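Side-chain contacts in carboxypeptidase 1 (Deinococcus radiodurans str. R1, PDB 5GIV), which probably releases amino acids one after another from peptide C-termini, with broad specificity, as a zinc-dependent metallocarboxypeptidase of the M32 family: residues H295-R300 / A430-A435; W302-G307 / I424-S429. One frame throughout, in Å; residues are numbered along the deposited sequence.

Interaction 1. Residues H295-R300 / A430-A435. With ZN (zinc ion), chain G.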
loop_
_atom_site.group_PDB
_atom_site.type_symbol
_atom_site.label_atom_id
_atom_site.label_comp_id
_atom_site.label_asym_id
_atom_site.label_seq_id
_atom_site.Cartn_x
_atom_site.Cartn_y
_atom_site.Cartn_z
ATOM N N HIS A 295 -12.779 -21.682 -4.711
ATOM C CA HIS A 295 -11.776 -20.914 -3.976
ATOM C C HIS A 295 -11.680 -21.381 -2.528
ATOM O O HIS A 295 -10.597 -21.728 -2.043
ATOM C CB HIS A 295 -12.091 -19.420 -4.044
ATOM C CG HIS A 295 -10.917 -18.593 -4.453
ATOM N ND1 HIS A 295 -9.756 -18.540 -3.713
ATOM C CD2 HIS A 295 -10.694 -17.847 -5.561
ATOM C CE1 HIS A 295 -8.876 -17.777 -4.337
ATOM N NE2 HIS A 295 -9.422 -17.339 -5.458
ATOM N N GLU A 296 -12.815 -21.435 -1.831
ATOM C CA GLU A 296 -12.821 -21.887 -0.447
ATOM C C GLU A 296 -12.425 -23.353 -0.315
ATOM O O GLU A 296 -12.043 -23.785 0.778
ATOM C CB GLU A 296 -14.199 -21.671 0.170
ATOM C CG GLU A 296 -14.248 -21.932 1.664
ATOM C CD GLU A 296 -13.613 -20.813 2.477
ATOM O OE1 GLU A 296 -13.863 -20.761 3.698
ATOM O OE2 GLU A 296 -12.865 -19.991 1.901
ATOM N N SER A 297 -12.536 -24.137 -1.391
ATOM C CA SER A 297 -12.064 -25.514 -1.330
ATOM C C SER A 297 -10.567 -25.557 -1.118
ATOM O O SER A 297 -10.050 -26.496 -0.505
ATOM C CB SER A 297 -12.414 -26.264 -2.620
ATOM O OG SER A 297 -11.511 -25.927 -3.666
ATOM N N GLN A 298 -9.861 -24.547 -1.610
ATOM C CA GLN A 298 -8.412 -24.534 -1.535
ATOM C C GLN A 298 -7.920 -23.976 -0.203
ATOM O O GLN A 298 -6.955 -24.494 0.373
ATOM C CB GLN A 298 -7.875 -23.745 -2.718
ATOM C CG GLN A 298 -8.235 -24.446 -4.021
ATOM C CD GLN A 298 -7.882 -25.938 -3.964
ATOM O OE1 GLN A 298 -6.717 -26.300 -3.790
ATOM N NE2 GLN A 298 -8.886 -26.797 -4.110
ATOM N N SER A 299 -8.570 -22.935 0.314
ATOM C CA SER A 299 -8.243 -22.502 1.667
ATOM C C SER A 299 -8.499 -23.625 2.664
ATOM O O SER A 299 -7.678 -23.880 3.549
ATOM C CB SER A 299 -9.027 -21.241 2.021
ATOM O OG SER A 299 -10.397 -21.419 1.753
ATOM N N ARG A 300 -9.621 -24.326 2.519
ATOM C CA ARG A 300 -9.955 -25.395 3.448
ATOM C C ARG A 300 -9.065 -26.616 3.251
ATOM O O ARG A 300 -8.793 -27.349 4.209
ATOM C CB ARG A 300 -11.425 -25.769 3.293
ATOM C CG ARG A 300 -12.366 -24.678 3.789
ATOM C CD ARG A 300 -12.095 -24.349 5.255
ATOM N NE ARG A 300 -13.213 -23.631 5.854
ATOM C CZ ARG A 300 -13.293 -23.297 7.141
ATOM N NH1 ARG A 300 -12.316 -23.623 7.983
ATOM N NH2 ARG A 300 -14.369 -22.659 7.591
ATOM N N ALA A 430 -12.316 -31.830 0.421
ATOM C CA ALA A 430 -12.027 -33.262 0.520
ATOM C C ALA A 430 -12.121 -33.961 -0.833
ATOM O O ALA A 430 -11.384 -34.924 -1.083
ATOM C CB ALA A 430 -12.970 -33.928 1.520
ATOM N N GLN A 431 -13.036 -33.520 -1.698
ATOM C CA GLN A 431 -13.161 -34.120 -3.022
ATOM C C GLN A 431 -11.904 -33.870 -3.844
ATOM O O GLN A 431 -11.366 -34.789 -4.469
ATOM C CB GLN A 431 -14.408 -33.574 -3.724
ATOM C CG GLN A 431 -14.712 -34.161 -5.103
ATOM C CD GLN A 431 -16.129 -33.815 -5.589
ATOM O OE1 GLN A 431 -16.980 -33.406 -4.801
ATOM N NE2 GLN A 431 -16.376 -33.973 -6.895
ATOM N N PHE A 432 -11.413 -32.626 -3.851
ATOM C CA PHE A 432 -10.158 -32.347 -4.540
ATOM C C PHE A 432 -9.004 -33.098 -3.898
ATOM O O PHE A 432 -8.149 -33.656 -4.592
ATOM C CB PHE A 432 -9.860 -30.847 -4.541
ATOM C CG PHE A 432 -10.624 -30.084 -5.569
ATOM C CD1 PHE A 432 -10.517 -30.418 -6.913
ATOM C CD2 PHE A 432 -11.442 -29.031 -5.204
ATOM C CE1 PHE A 432 -11.219 -29.722 -7.868
ATOM C CE2 PHE A 432 -12.148 -28.324 -6.160
ATOM C CZ PHE A 432 -12.041 -28.669 -7.491
ATOM N N TYR A 433 -8.974 -33.139 -2.572
ATOM C CA TYR A 433 -7.841 -33.747 -1.896
ATOM C C TYR A 433 -7.745 -35.233 -2.209
ATOM O O TYR A 433 -6.656 -35.738 -2.504
ATOM C CB TYR A 433 -7.959 -33.516 -0.399
ATOM C CG TYR A 433 -6.806 -34.052 0.388
ATOM C CD1 TYR A 433 -5.658 -33.295 0.559
ATOM C CD2 TYR A 433 -6.861 -35.320 0.968
ATOM C CE1 TYR A 433 -4.591 -33.779 1.296
ATOM C CE2 TYR A 433 -5.797 -35.814 1.702
ATOM C CZ TYR A 433 -4.666 -35.037 1.864
ATOM O OH TYR A 433 -3.606 -35.514 2.595
ATOM N N ALA A 434 -8.881 -35.945 -2.165
ATOM C CA ALA A 434 -8.884 -37.382 -2.429
ATOM C C ALA A 434 -8.427 -37.681 -3.849
ATOM O O ALA A 434 -7.739 -38.681 -4.093
ATOM C CB ALA A 434 -10.272 -37.967 -2.179
ATOM N N ALA A 435 -8.828 -36.845 -4.808
ATOM C CA ALA A 435 -8.329 -37.013 -6.165
ATOM C C ALA A 435 -6.815 -36.853 -6.205
ATOM O O ALA A 435 -6.131 -37.563 -6.950
ATOM C CB ALA A 435 -9.007 -36.024 -7.110
HETATM ZN ZN ZN G . -11.921 -18.289 2.877
HETATM O O HOH W 1 -13.133 -18.351 4.519
HETATM O O HOH W 2 -11.242 -16.084 3.570
HETATM O O HOH W 3 -12.842 -16.384 1.659
#

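Interaction 2. Residues W302-G307 / I424-S429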
loop_
_atom_site.group_PDB
_atom_site.type_symbol
_atom_site.label_atom_id
_atom_site.label_comp_id
_atom_site.label_asym_id
_atom_site.label_seq_id
_atom_site.Cartn_x
_atom_site.Cartn_y
_atom_site.Cartn_z
ATOM N N TRP A 302 -5.776 -26.639 2.365
ATOM C CA TRP A 302 -4.499 -26.394 3.022
ATOM C C TRP A 302 -4.665 -26.122 4.511
ATOM O O TRP A 302 -3.769 -26.445 5.295
ATOM C CB TRP A 302 -3.772 -25.241 2.341
ATOM C CG TRP A 302 -3.283 -25.591 0.960
ATOM C CD1 TRP A 302 -3.862 -25.250 -0.231
ATOM C CD2 TRP A 302 -2.137 -26.394 0.634
ATOM N NE1 TRP A 302 -3.131 -25.765 -1.276
ATOM C CE2 TRP A 302 -2.068 -26.471 -0.775
ATOM C CE3 TRP A 302 -1.154 -27.036 1.394
ATOM C CZ2 TRP A 302 -1.057 -27.169 -1.441
ATOM C CZ3 TRP A 302 -0.140 -27.732 0.722
ATOM C CH2 TRP A 302 -0.107 -27.794 -0.678
ATOM N N GLU A 303 -5.799 -25.565 4.929
ATOM C CA GLU A 303 -5.990 -25.304 6.351
ATOM C C GLU A 303 -6.366 -26.580 7.100
ATOM O O GLU A 303 -5.699 -26.952 8.070
ATOM C CB GLU A 303 -7.067 -24.230 6.567
ATOM C CG GLU A 303 -7.445 -24.003 8.033
ATOM C CD GLU A 303 -8.835 -23.382 8.242
ATOM O OE1 GLU A 303 -9.226 -23.178 9.409
ATOM O OE2 GLU A 303 -9.543 -23.091 7.251
ATOM N N ASN A 304 -7.418 -27.270 6.649
ATOM C CA ASN A 304 -7.970 -28.420 7.381
ATOM C C ASN A 304 -7.299 -29.728 6.972
ATOM O O ASN A 304 -6.623 -30.373 7.778
ATOM C CB ASN A 304 -9.481 -28.521 7.156
ATOM C CG ASN A 304 -10.265 -27.425 7.861
ATOM O OD1 ASN A 304 -9.791 -26.817 8.824
ATOM N ND2 ASN A 304 -11.487 -27.188 7.394
ATOM N N LEU A 305 -7.497 -30.139 5.721
ATOM C CA LEU A 305 -7.033 -31.453 5.296
ATOM C C LEU A 305 -5.538 -31.601 5.525
ATOM O O LEU A 305 -5.070 -32.653 5.968
ATOM C CB LEU A 305 -7.388 -31.674 3.825
ATOM C CG LEU A 305 -8.884 -31.920 3.620
ATOM C CD1 LEU A 305 -9.225 -31.828 2.166
ATOM C CD2 LEU A 305 -9.275 -33.279 4.155
ATOM N N VAL A 306 -4.773 -30.554 5.243
ATOM C CA VAL A 306 -3.336 -30.596 5.459
ATOM C C VAL A 306 -3.013 -30.094 6.861
ATOM O O VAL A 306 -2.450 -30.830 7.681
ATOM C CB VAL A 306 -2.601 -29.769 4.390
ATOM C CG1 VAL A 306 -1.083 -29.776 4.643
ATOM C CG2 VAL A 306 -2.934 -30.297 2.999
ATOM N N GLY A 307 -3.418 -28.851 7.155
ATOM C CA GLY A 307 -2.926 -28.170 8.341
ATOM C C GLY A 307 -3.319 -28.817 9.653
ATOM O O GLY A 307 -2.621 -28.658 10.659
ATOM N N ILE A 424 -19.853 -25.088 0.376
ATOM C CA ILE A 424 -19.415 -25.697 -0.869
ATOM C C ILE A 424 -17.907 -25.897 -0.853
ATOM O O ILE A 424 -17.403 -26.941 -1.271
ATOM C CB ILE A 424 -19.894 -24.839 -2.058
ATOM C CG1 ILE A 424 -21.421 -24.758 -2.045
ATOM C CG2 ILE A 424 -19.380 -25.396 -3.378
ATOM C CD1 ILE A 424 -21.986 -23.814 -3.076
ATOM N N GLY A 425 -17.164 -24.904 -0.362
ATOM C CA GLY A 425 -15.722 -25.058 -0.257
ATOM C C GLY A 425 -15.329 -26.191 0.670
ATOM O O GLY A 425 -14.396 -26.945 0.387
ATOM N N ASN A 426 -16.034 -26.330 1.791
ATOM C CA ASN A 426 -15.743 -27.430 2.702
ATOM C C ASN A 426 -15.919 -28.773 1.997
ATOM O O ASN A 426 -15.082 -29.680 2.128
ATOM C CB ASN A 426 -16.646 -27.358 3.933
ATOM C CG ASN A 426 -16.165 -26.358 4.960
ATOM O OD1 ASN A 426 -14.966 -26.085 5.076
ATOM N ND2 ASN A 426 -17.102 -25.835 5.747
ATOM N N VAL A 427 -17.024 -28.926 1.262
ATOM C CA VAL A 427 -17.279 -30.179 0.560
ATOM C C VAL A 427 -16.180 -30.441 -0.463
ATOM O O VAL A 427 -15.542 -31.504 -0.465
ATOM C CB VAL A 427 -18.669 -30.140 -0.102
ATOM C CG1 VAL A 427 -18.911 -31.395 -0.908
ATOM C CG2 VAL A 427 -19.757 -29.951 0.945
ATOM N N LEU A 428 -15.915 -29.454 -1.322
ATOM C CA LEU A 428 -14.975 -29.655 -2.417
ATOM C C LEU A 428 -13.549 -29.873 -1.927
ATOM O O LEU A 428 -12.758 -30.524 -2.617
ATOM C CB LEU A 428 -15.036 -28.465 -3.373
ATOM C CG LEU A 428 -16.271 -28.388 -4.268
ATOM C CD1 LEU A 428 -16.217 -27.156 -5.150
ATOM C CD2 LEU A 428 -16.385 -29.648 -5.125
ATOM N N SER A 429 -13.205 -29.368 -0.739
ATOM C CA SER A 429 -11.839 -29.522 -0.243
ATOM C C SER A 429 -11.444 -30.994 -0.156
ATOM O O SER A 429 -10.359 -31.382 -0.604
ATOM C CB SER A 429 -11.682 -28.836 1.119
ATOM O OG SER A 429 -12.418 -29.492 2.136
HETATM O O HOH W 4 -14.433 -26.103 7.730
HETATM O O HOH W 5 -12.265 -28.718 4.984
#

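Interaction 1. Residues H295-R300 / A430-A435
S297 and Q298 press two polar tips against the ring of F432, the one residue of 430-435 that touches 295-300. S297 OG approaches the ring at CD2 (3.5 Å), and Q298 NE2 comes to the same CD2 at 3.6 Å, both obliquely. The carboxamide crosses the ring almost at a right angle, the planes 78° apart. Bent at chi2 (-49°), the glutamine chain curls back along its own helix, and NE2 donates to S297 OG (2.8 Å, N-H...O angle 154°). With NE2 on S297 OG and OE1 bonded to Y464 OH, both ends of the carboxamide are held and its rotation is fixed beside the aromatic ring; S297 OG is itself bonded to V294 O.

The other flank of 295-300 is wetter and turned to the metal. E296 OE2 binds the zinc ion at 2.2 Å, beside three waters, H266 and H270; its OE1 accepts from water 1 (2.6 Å), itself a zinc ligand. R300 NE stands 3.6 Å from E296 OE1, a long pairing of charges with no N-H aimed at the oxygen.

Helix 292-306 thus lies between the HExxH helix 257-275, touched by S299 and R300, and helix 420-439, while F432 also packs on helices 453-464 and 472-480.

Interaction 2. Residues W302-G307 / I424-S429
L305 and S429 make the direct contact here, while N304 and N426 face each other through water. S429 can be followed outward. Its CB, directed toward 302-307, lies 4.0 Å from L305 CD1. OG, placed between the backbone N and the carbonyl carbon (chi1 68°), is equally near that methyl, but its polar partners lie on other sides: it donates to N426 O one turn back on its own helix (2.7 Å) and accepts from water 5. The same L305 CD1 also meets the S429 backbone, modelled 3.0 Å from S429 O, a value so short for a methyl group that it is doubtful. Of the leucine's two methyls, CD1 does the touching.

Beside this contact the two asparagine amides stay apart, N304 ND2 being 4.3 Å from N426 OD1. Water 4 fills the step, donating to N426 OD1 (2.7 Å) and accepting a weak bond from N304 ND2. Water 5 accepts from the same ND2 at 3.0 Å, joining it to S429 OG. The far ends of the amides are held as well, N304 OD1 by R308 and N426 ND2 by N358, so neither amide can flip without breaking bonds. Putting an alanine at S429 would probably leave water 5 without its serine acceptor and N304 ND2 less firmly held, with the N426 carbonyl losing its hydroxyl donor.

On the flanks, helix 487-501 meets L305 through Y492 and N426 through Y489, and W302 and V306 turn to helix 453-464, leaving the meeting of helices 292-306 and 420-439 bordered by helices 453-464 and 487-501.

Interactions 1 and 2 are successive parts of one interface between helices 292-306 and 420-439, their centres about 5 Å apart, with interaction 2 nested along the chain inside the loop closed by interaction 1. They interlock: S297 O packs on S429 CB at 3.3 Å, and R300 NE comes to 3.1 Å from N426 OD1. Interaction 1 carries the zinc ligand E296 itself. Interaction 2 stays one shell back, the nearest atom of the N426 side chain about 9 Å from the zinc ion. E303, beside N304, adds a second-shell link: its OE2 bonds H266 ND1 and pairs with R300, probably helping to orient that zinc-binding histidine.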